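Hsp70/Hsp90 co-chaperone CNS1 (Saccharomyces cerevisiae, PDB 6HFM) acts as a co-chaperone that binds Hsp90 and Hsp70, stimulates the ATPase of the Hsp70 SSA1 and serves a subset of Hsp90 functions. Local coordinates at residues G65-V77 with K114-K126. Numbering follows the deposited sequence.
Sequences GEVSELTTVQELV and KAGKKLTFHDILK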
loop_
_atom_site.group_PDB
_atom_site.type_symbol
_atom_site.label_atom_id
_atom_site.label_comp_id
_atom_site.label_asym_id
_atom_site.label_seq_id
_atom_site.Cartn_x
_atom_site.Cartn_y
_atom_site.Cartn_z
ATOM N N GLY A 65 4.141 -1.155 10.619
ATOM C CA GLY A 65 5.512 -0.671 10.489
ATOM C C GLY A 65 6.393 -1.444 9.530
ATOM O O GLY A 65 7.261 -0.847 8.885
ATOM N N GLU A 66 6.180 -2.761 9.449
ATOM C CA GLU A 66 6.987 -3.659 8.609
ATOM C C GLU A 66 6.118 -4.683 7.879
ATOM O O GLU A 66 5.418 -5.483 8.507
ATOM C CB GLU A 66 8.013 -4.404 9.465
ATOM C CG GLU A 66 9.071 -3.505 10.076
ATOM C CD GLU A 66 10.153 -4.271 10.814
ATOM O OE1 GLU A 66 9.967 -5.474 11.106
ATOM O OE2 GLU A 66 11.208 -3.663 11.088
ATOM N N VAL A 67 6.168 -4.638 6.547
ATOM C CA VAL A 67 5.535 -5.624 5.677
ATOM C C VAL A 67 6.588 -6.105 4.688
ATOM O O VAL A 67 7.178 -5.297 3.977
ATOM C CB VAL A 67 4.354 -5.004 4.891
ATOM C CG1 VAL A 67 3.740 -6.016 3.928
ATOM C CG2 VAL A 67 3.293 -4.475 5.852
ATOM N N SER A 68 6.816 -7.418 4.639
ATOM C CA SER A 68 7.728 -7.993 3.649
ATOM C C SER A 68 7.114 -7.958 2.257
ATOM O O SER A 68 5.922 -8.211 2.094
ATOM C CB SER A 68 8.058 -9.450 3.986
ATOM O OG SER A 68 8.712 -10.074 2.892
ATOM N N GLU A 69 7.955 -7.705 1.250
ATOM C CA GLU A 69 7.544 -7.776 -0.160
ATOM C C GLU A 69 6.978 -9.143 -0.588
ATOM O O GLU A 69 6.238 -9.221 -1.559
ATOM C CB GLU A 69 8.720 -7.422 -1.077
ATOM C CG GLU A 69 9.832 -8.460 -1.088
ATOM C CD GLU A 69 11.022 -8.060 -1.925
ATOM O OE1 GLU A 69 10.880 -7.219 -2.839
ATOM O OE2 GLU A 69 12.125 -8.589 -1.653
ATOM N N LEU A 70 7.361 -10.216 0.108
ATOM C CA LEU A 70 6.831 -11.554 -0.186
ATOM C C LEU A 70 5.447 -11.827 0.413
ATOM O O LEU A 70 4.853 -12.876 0.139
ATOM C CB LEU A 70 7.821 -12.631 0.273
ATOM C CG LEU A 70 9.214 -12.591 -0.363
ATOM C CD1 LEU A 70 10.027 -13.760 0.163
ATOM C CD2 LEU A 70 9.159 -12.633 -1.883
ATOM N N THR A 71 4.940 -10.905 1.231
ATOM C CA THR A 71 3.568 -10.974 1.746
ATOM C C THR A 71 2.568 -10.823 0.593
ATOM O O THR A 71 2.754 -9.966 -0.281
ATOM C CB THR A 71 3.310 -9.847 2.769
ATOM O OG1 THR A 71 4.342 -9.837 3.760
ATOM C CG2 THR A 71 1.970 -10.028 3.471
ATOM N N THR A 72 1.519 -11.646 0.584
ATOM C CA THR A 72 0.439 -11.482 -0.392
ATOM C C THR A 72 -0.582 -10.462 0.094
ATOM O O THR A 72 -0.675 -10.168 1.285
ATOM C CB THR A 72 -0.308 -12.793 -0.708
ATOM O OG1 THR A 72 -0.961 -13.280 0.471
ATOM C CG2 THR A 72 0.658 -13.843 -1.266
ATOM N N VAL A 73 -1.358 -9.946 -0.851
ATOM C CA VAL A 73 -2.443 -9.018 -0.533
ATOM C C VAL A 73 -3.406 -9.684 0.467
ATOM O O VAL A 73 -3.759 -9.080 1.487
ATOM C CB VAL A 73 -3.169 -8.555 -1.817
ATOM C CG1 VAL A 73 -4.458 -7.805 -1.487
ATOM C CG2 VAL A 73 -2.240 -7.696 -2.671
ATOM N N GLN A 74 -3.786 -10.932 0.184
ATOM C CA GLN A 74 -4.633 -11.729 1.092
ATOM C C GLN A 74 -4.074 -11.811 2.513
ATOM O O GLN A 74 -4.812 -11.645 3.481
ATOM C CB GLN A 74 -4.820 -13.156 0.545
ATOM C CG GLN A 74 -5.753 -14.054 1.355
ATOM C CD GLN A 74 -7.201 -13.613 1.274
ATOM O OE1 GLN A 74 -7.759 -13.485 0.186
ATOM N NE2 GLN A 74 -7.821 -13.386 2.429
ATOM N N GLU A 75 -2.778 -12.092 2.627
ATOM C CA GLU A 75 -2.128 -12.215 3.938
ATOM C C GLU A 75 -2.195 -10.908 4.739
ATOM O O GLU A 75 -2.441 -10.936 5.943
ATOM C CB GLU A 75 -0.678 -12.709 3.795
ATOM C CG GLU A 75 -0.570 -14.215 3.565
ATOM C CD GLU A 75 0.820 -14.682 3.124
ATOM O OE1 GLU A 75 1.639 -13.875 2.733
ATOM O OE2 GLU A 75 1.033 -15.916 3.159
ATOM N N LEU A 76 -2.014 -9.766 4.070
ATOM C CA LEU A 76 -2.109 -8.474 4.756
ATOM C C LEU A 76 -3.556 -8.160 5.155
ATOM O O LEU A 76 -3.793 -7.660 6.256
ATOM C CB LEU A 76 -1.517 -7.333 3.912
ATOM C CG LEU A 76 -1.421 -5.957 4.593
ATOM C CD1 LEU A 76 -0.607 -6.004 5.882
ATOM C CD2 LEU A 76 -0.825 -4.935 3.639
ATOM N N VAL A 77 -4.512 -8.460 4.271
ATOM C CA VAL A 77 -5.943 -8.294 4.595
ATOM C C VAL A 77 -6.331 -9.157 5.802
ATOM O O VAL A 77 -6.980 -8.673 6.732
ATOM C CB VAL A 77 -6.852 -8.626 3.389
ATOM C CG1 VAL A 77 -8.325 -8.712 3.795
ATOM C CG2 VAL A 77 -6.688 -7.579 2.299
ATOM N N LYS A 114 -7.501 -2.593 -8.894
ATOM C CA LYS A 114 -7.838 -3.661 -7.963
ATOM C C LYS A 114 -6.614 -4.577 -7.836
ATOM O O LYS A 114 -6.155 -5.140 -8.828
ATOM C CB LYS A 114 -9.054 -4.443 -8.472
ATOM C CG LYS A 114 -9.666 -5.382 -7.444
ATOM C CD LYS A 114 -10.839 -6.172 -8.015
ATOM C CE LYS A 114 -10.408 -7.253 -9.004
ATOM N NZ LYS A 114 -9.522 -8.293 -8.408
ATOM N N ALA A 115 -6.074 -4.686 -6.626
ATOM C CA ALA A 115 -4.925 -5.546 -6.343
ATOM C C ALA A 115 -5.383 -6.983 -6.130
ATOM O O ALA A 115 -6.150 -7.256 -5.205
ATOM C CB ALA A 115 -4.179 -5.047 -5.118
ATOM N N GLY A 116 -4.910 -7.893 -6.983
ATOM C CA GLY A 116 -5.243 -9.316 -6.872
ATOM C C GLY A 116 -4.834 -9.898 -5.529
ATOM O O GLY A 116 -3.693 -9.724 -5.100
ATOM N N LYS A 117 -5.761 -10.583 -4.860
ATOM C CA LYS A 117 -5.524 -11.074 -3.495
ATOM C C LYS A 117 -4.405 -12.118 -3.385
ATOM O O LYS A 117 -3.751 -12.221 -2.344
ATOM C CB LYS A 117 -6.821 -11.600 -2.873
ATOM C CG LYS A 117 -7.805 -10.485 -2.562
ATOM C CD LYS A 117 -9.060 -11.005 -1.891
ATOM C CE LYS A 117 -9.968 -9.859 -1.469
ATOM N NZ LYS A 117 -11.335 -10.344 -1.132
ATOM N N LYS A 118 -4.168 -12.862 -4.463
ATOM C CA LYS A 118 -3.111 -13.874 -4.483
ATOM C C LYS A 118 -1.719 -13.332 -4.839
ATOM O O LYS A 118 -0.735 -14.063 -4.721
ATOM C CB LYS A 118 -3.495 -15.007 -5.438
ATOM C CG LYS A 118 -4.776 -15.724 -5.035
ATOM C CD LYS A 118 -5.028 -16.928 -5.923
ATOM C CE LYS A 118 -6.346 -17.608 -5.592
ATOM N NZ LYS A 118 -6.492 -18.886 -6.343
ATOM N N LEU A 119 -1.627 -12.069 -5.261
ATOM C CA LEU A 119 -0.352 -11.489 -5.684
ATOM C C LEU A 119 0.478 -11.039 -4.485
ATOM O O LEU A 119 -0.074 -10.590 -3.479
ATOM C CB LEU A 119 -0.583 -10.295 -6.617
ATOM C CG LEU A 119 -1.305 -10.560 -7.943
ATOM C CD1 LEU A 119 -1.612 -9.241 -8.636
ATOM C CD2 LEU A 119 -0.489 -11.461 -8.857
ATOM N N THR A 120 1.800 -11.160 -4.605
ATOM C CA THR A 120 2.729 -10.571 -3.644
ATOM C C THR A 120 2.935 -9.089 -3.954
ATOM O O THR A 120 2.776 -8.645 -5.096
ATOM C CB THR A 120 4.104 -11.251 -3.668
ATOM O OG1 THR A 120 4.705 -11.068 -4.955
ATOM C CG2 THR A 120 3.988 -12.745 -3.341
ATOM N N PHE A 121 3.300 -8.318 -2.933
ATOM C CA PHE A 121 3.618 -6.911 -3.159
ATOM C C PHE A 121 4.841 -6.750 -4.064
ATOM O O PHE A 121 4.873 -5.831 -4.884
ATOM C CB PHE A 121 3.732 -6.154 -1.837
ATOM C CG PHE A 121 2.403 -5.972 -1.158
ATOM C CD1 PHE A 121 1.460 -5.081 -1.683
ATOM C CD2 PHE A 121 2.064 -6.711 -0.030
ATOM C CE1 PHE A 121 0.217 -4.926 -1.085
ATOM C CE2 PHE A 121 0.820 -6.550 0.576
ATOM C CZ PHE A 121 -0.105 -5.664 0.041
ATOM N N HIS A 122 5.810 -7.662 -3.959
ATOM C CA HIS A 122 6.946 -7.691 -4.894
ATOM C C HIS A 122 6.461 -7.695 -6.343
ATOM O O HIS A 122 6.926 -6.901 -7.159
ATOM C CB HIS A 122 7.846 -8.924 -4.653
ATOM C CG HIS A 122 8.917 -9.106 -5.689
ATOM N ND1 HIS A 122 8.749 -9.909 -6.797
ATOM C CD2 HIS A 122 10.160 -8.581 -5.791
ATOM C CE1 HIS A 122 9.846 -9.875 -7.534
ATOM N NE2 HIS A 122 10.718 -9.075 -6.948
ATOM N N ASP A 123 5.542 -8.606 -6.658
ATOM C CA ASP A 123 5.054 -8.741 -8.033
ATOM C C ASP A 123 4.244 -7.531 -8.502
ATOM O O ASP A 123 4.383 -7.110 -9.649
ATOM C CB ASP A 123 4.272 -10.049 -8.211
ATOM C CG ASP A 123 5.180 -11.290 -8.203
ATOM O OD1 ASP A 123 6.426 -11.155 -8.153
ATOM O OD2 ASP A 123 4.646 -12.412 -8.272
ATOM N N ILE A 124 3.430 -6.954 -7.614
ATOM C CA ILE A 124 2.663 -5.740 -7.948
ATOM C C ILE A 124 3.579 -4.552 -8.255
ATOM O O ILE A 124 3.375 -3.849 -9.242
ATOM C CB ILE A 124 1.659 -5.381 -6.826
ATOM C CG1 ILE A 124 0.555 -6.441 -6.767
ATOM C CG2 ILE A 124 1.047 -3.991 -7.037
ATOM C CD1 ILE A 124 -0.272 -6.406 -5.501
ATOM N N LEU A 125 4.591 -4.340 -7.418
ATOM C CA LEU A 125 5.505 -3.202 -7.595
ATOM C C LEU A 125 6.480 -3.381 -8.768
ATOM O O LEU A 125 6.984 -2.383 -9.286
ATOM C CB LEU A 125 6.291 -2.926 -6.302
ATOM C CG LEU A 125 5.508 -2.584 -5.020
ATOM C CD1 LEU A 125 6.457 -2.394 -3.844
ATOM C CD2 LEU A 125 4.630 -1.362 -5.188
ATOM N N LYS A 126 6.736 -4.626 -9.187
ATOM C CA LYS A 126 7.705 -4.904 -10.266
ATOM C C LYS A 126 7.173 -4.653 -11.684
ATOM O O LYS A 126 7.959 -4.351 -12.592
ATOM C CB LYS A 126 8.247 -6.343 -10.161
ATOM C CG LYS A 126 9.384 -6.646 -11.137
ATOM C CD LYS A 126 10.124 -7.929 -10.791
ATOM C CE LYS A 126 11.244 -8.206 -11.786
ATOM N NZ LYS A 126 12.355 -7.215 -11.695
HETATM O O HOH W 1 -10.394 -13.378 0.097
#
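F121 and V73 meet on the buried side of this contact, where V73 CG2 lies 4.0 Å from F121 CZ and 3.7 Å from I124 CD1. With chi1 at -71°, CG of F121 stands beside its own backbone N and the ring reaches L76, whose CD2 is 3.7 Å from F121 CZ; L139 and Y49 of the sheet also touch the F121 side chain. Replacing F121 by an alanine is likely to open a gap between V73 and L76 and leave L139 and Y49 without their neighbour. Two matching elements of the Cns1 wheel domain pair up here: each is a type I turn leading into a threonine N-cap and a helix, and they join in a single beta bridge, T72 with T120. F121 N donates to T71 O and V73 N to L119 O, while H122 N to E69 O (2.9 Å) and Q74 N to K117 O (2.8 Å) close the two ends. E69 OE1 comes to the edge of the H122 ring at CD2, 3.3 Å, though its salt bridge is with R16. Toward solvent the fit loosens: Q74 OE1 rests against K117 CD (3.5 Å) and takes a water that K117 NZ holds weakly; Q74 NE2 bonds to D78 OD1, K117 NZ to P98 O and V101 O.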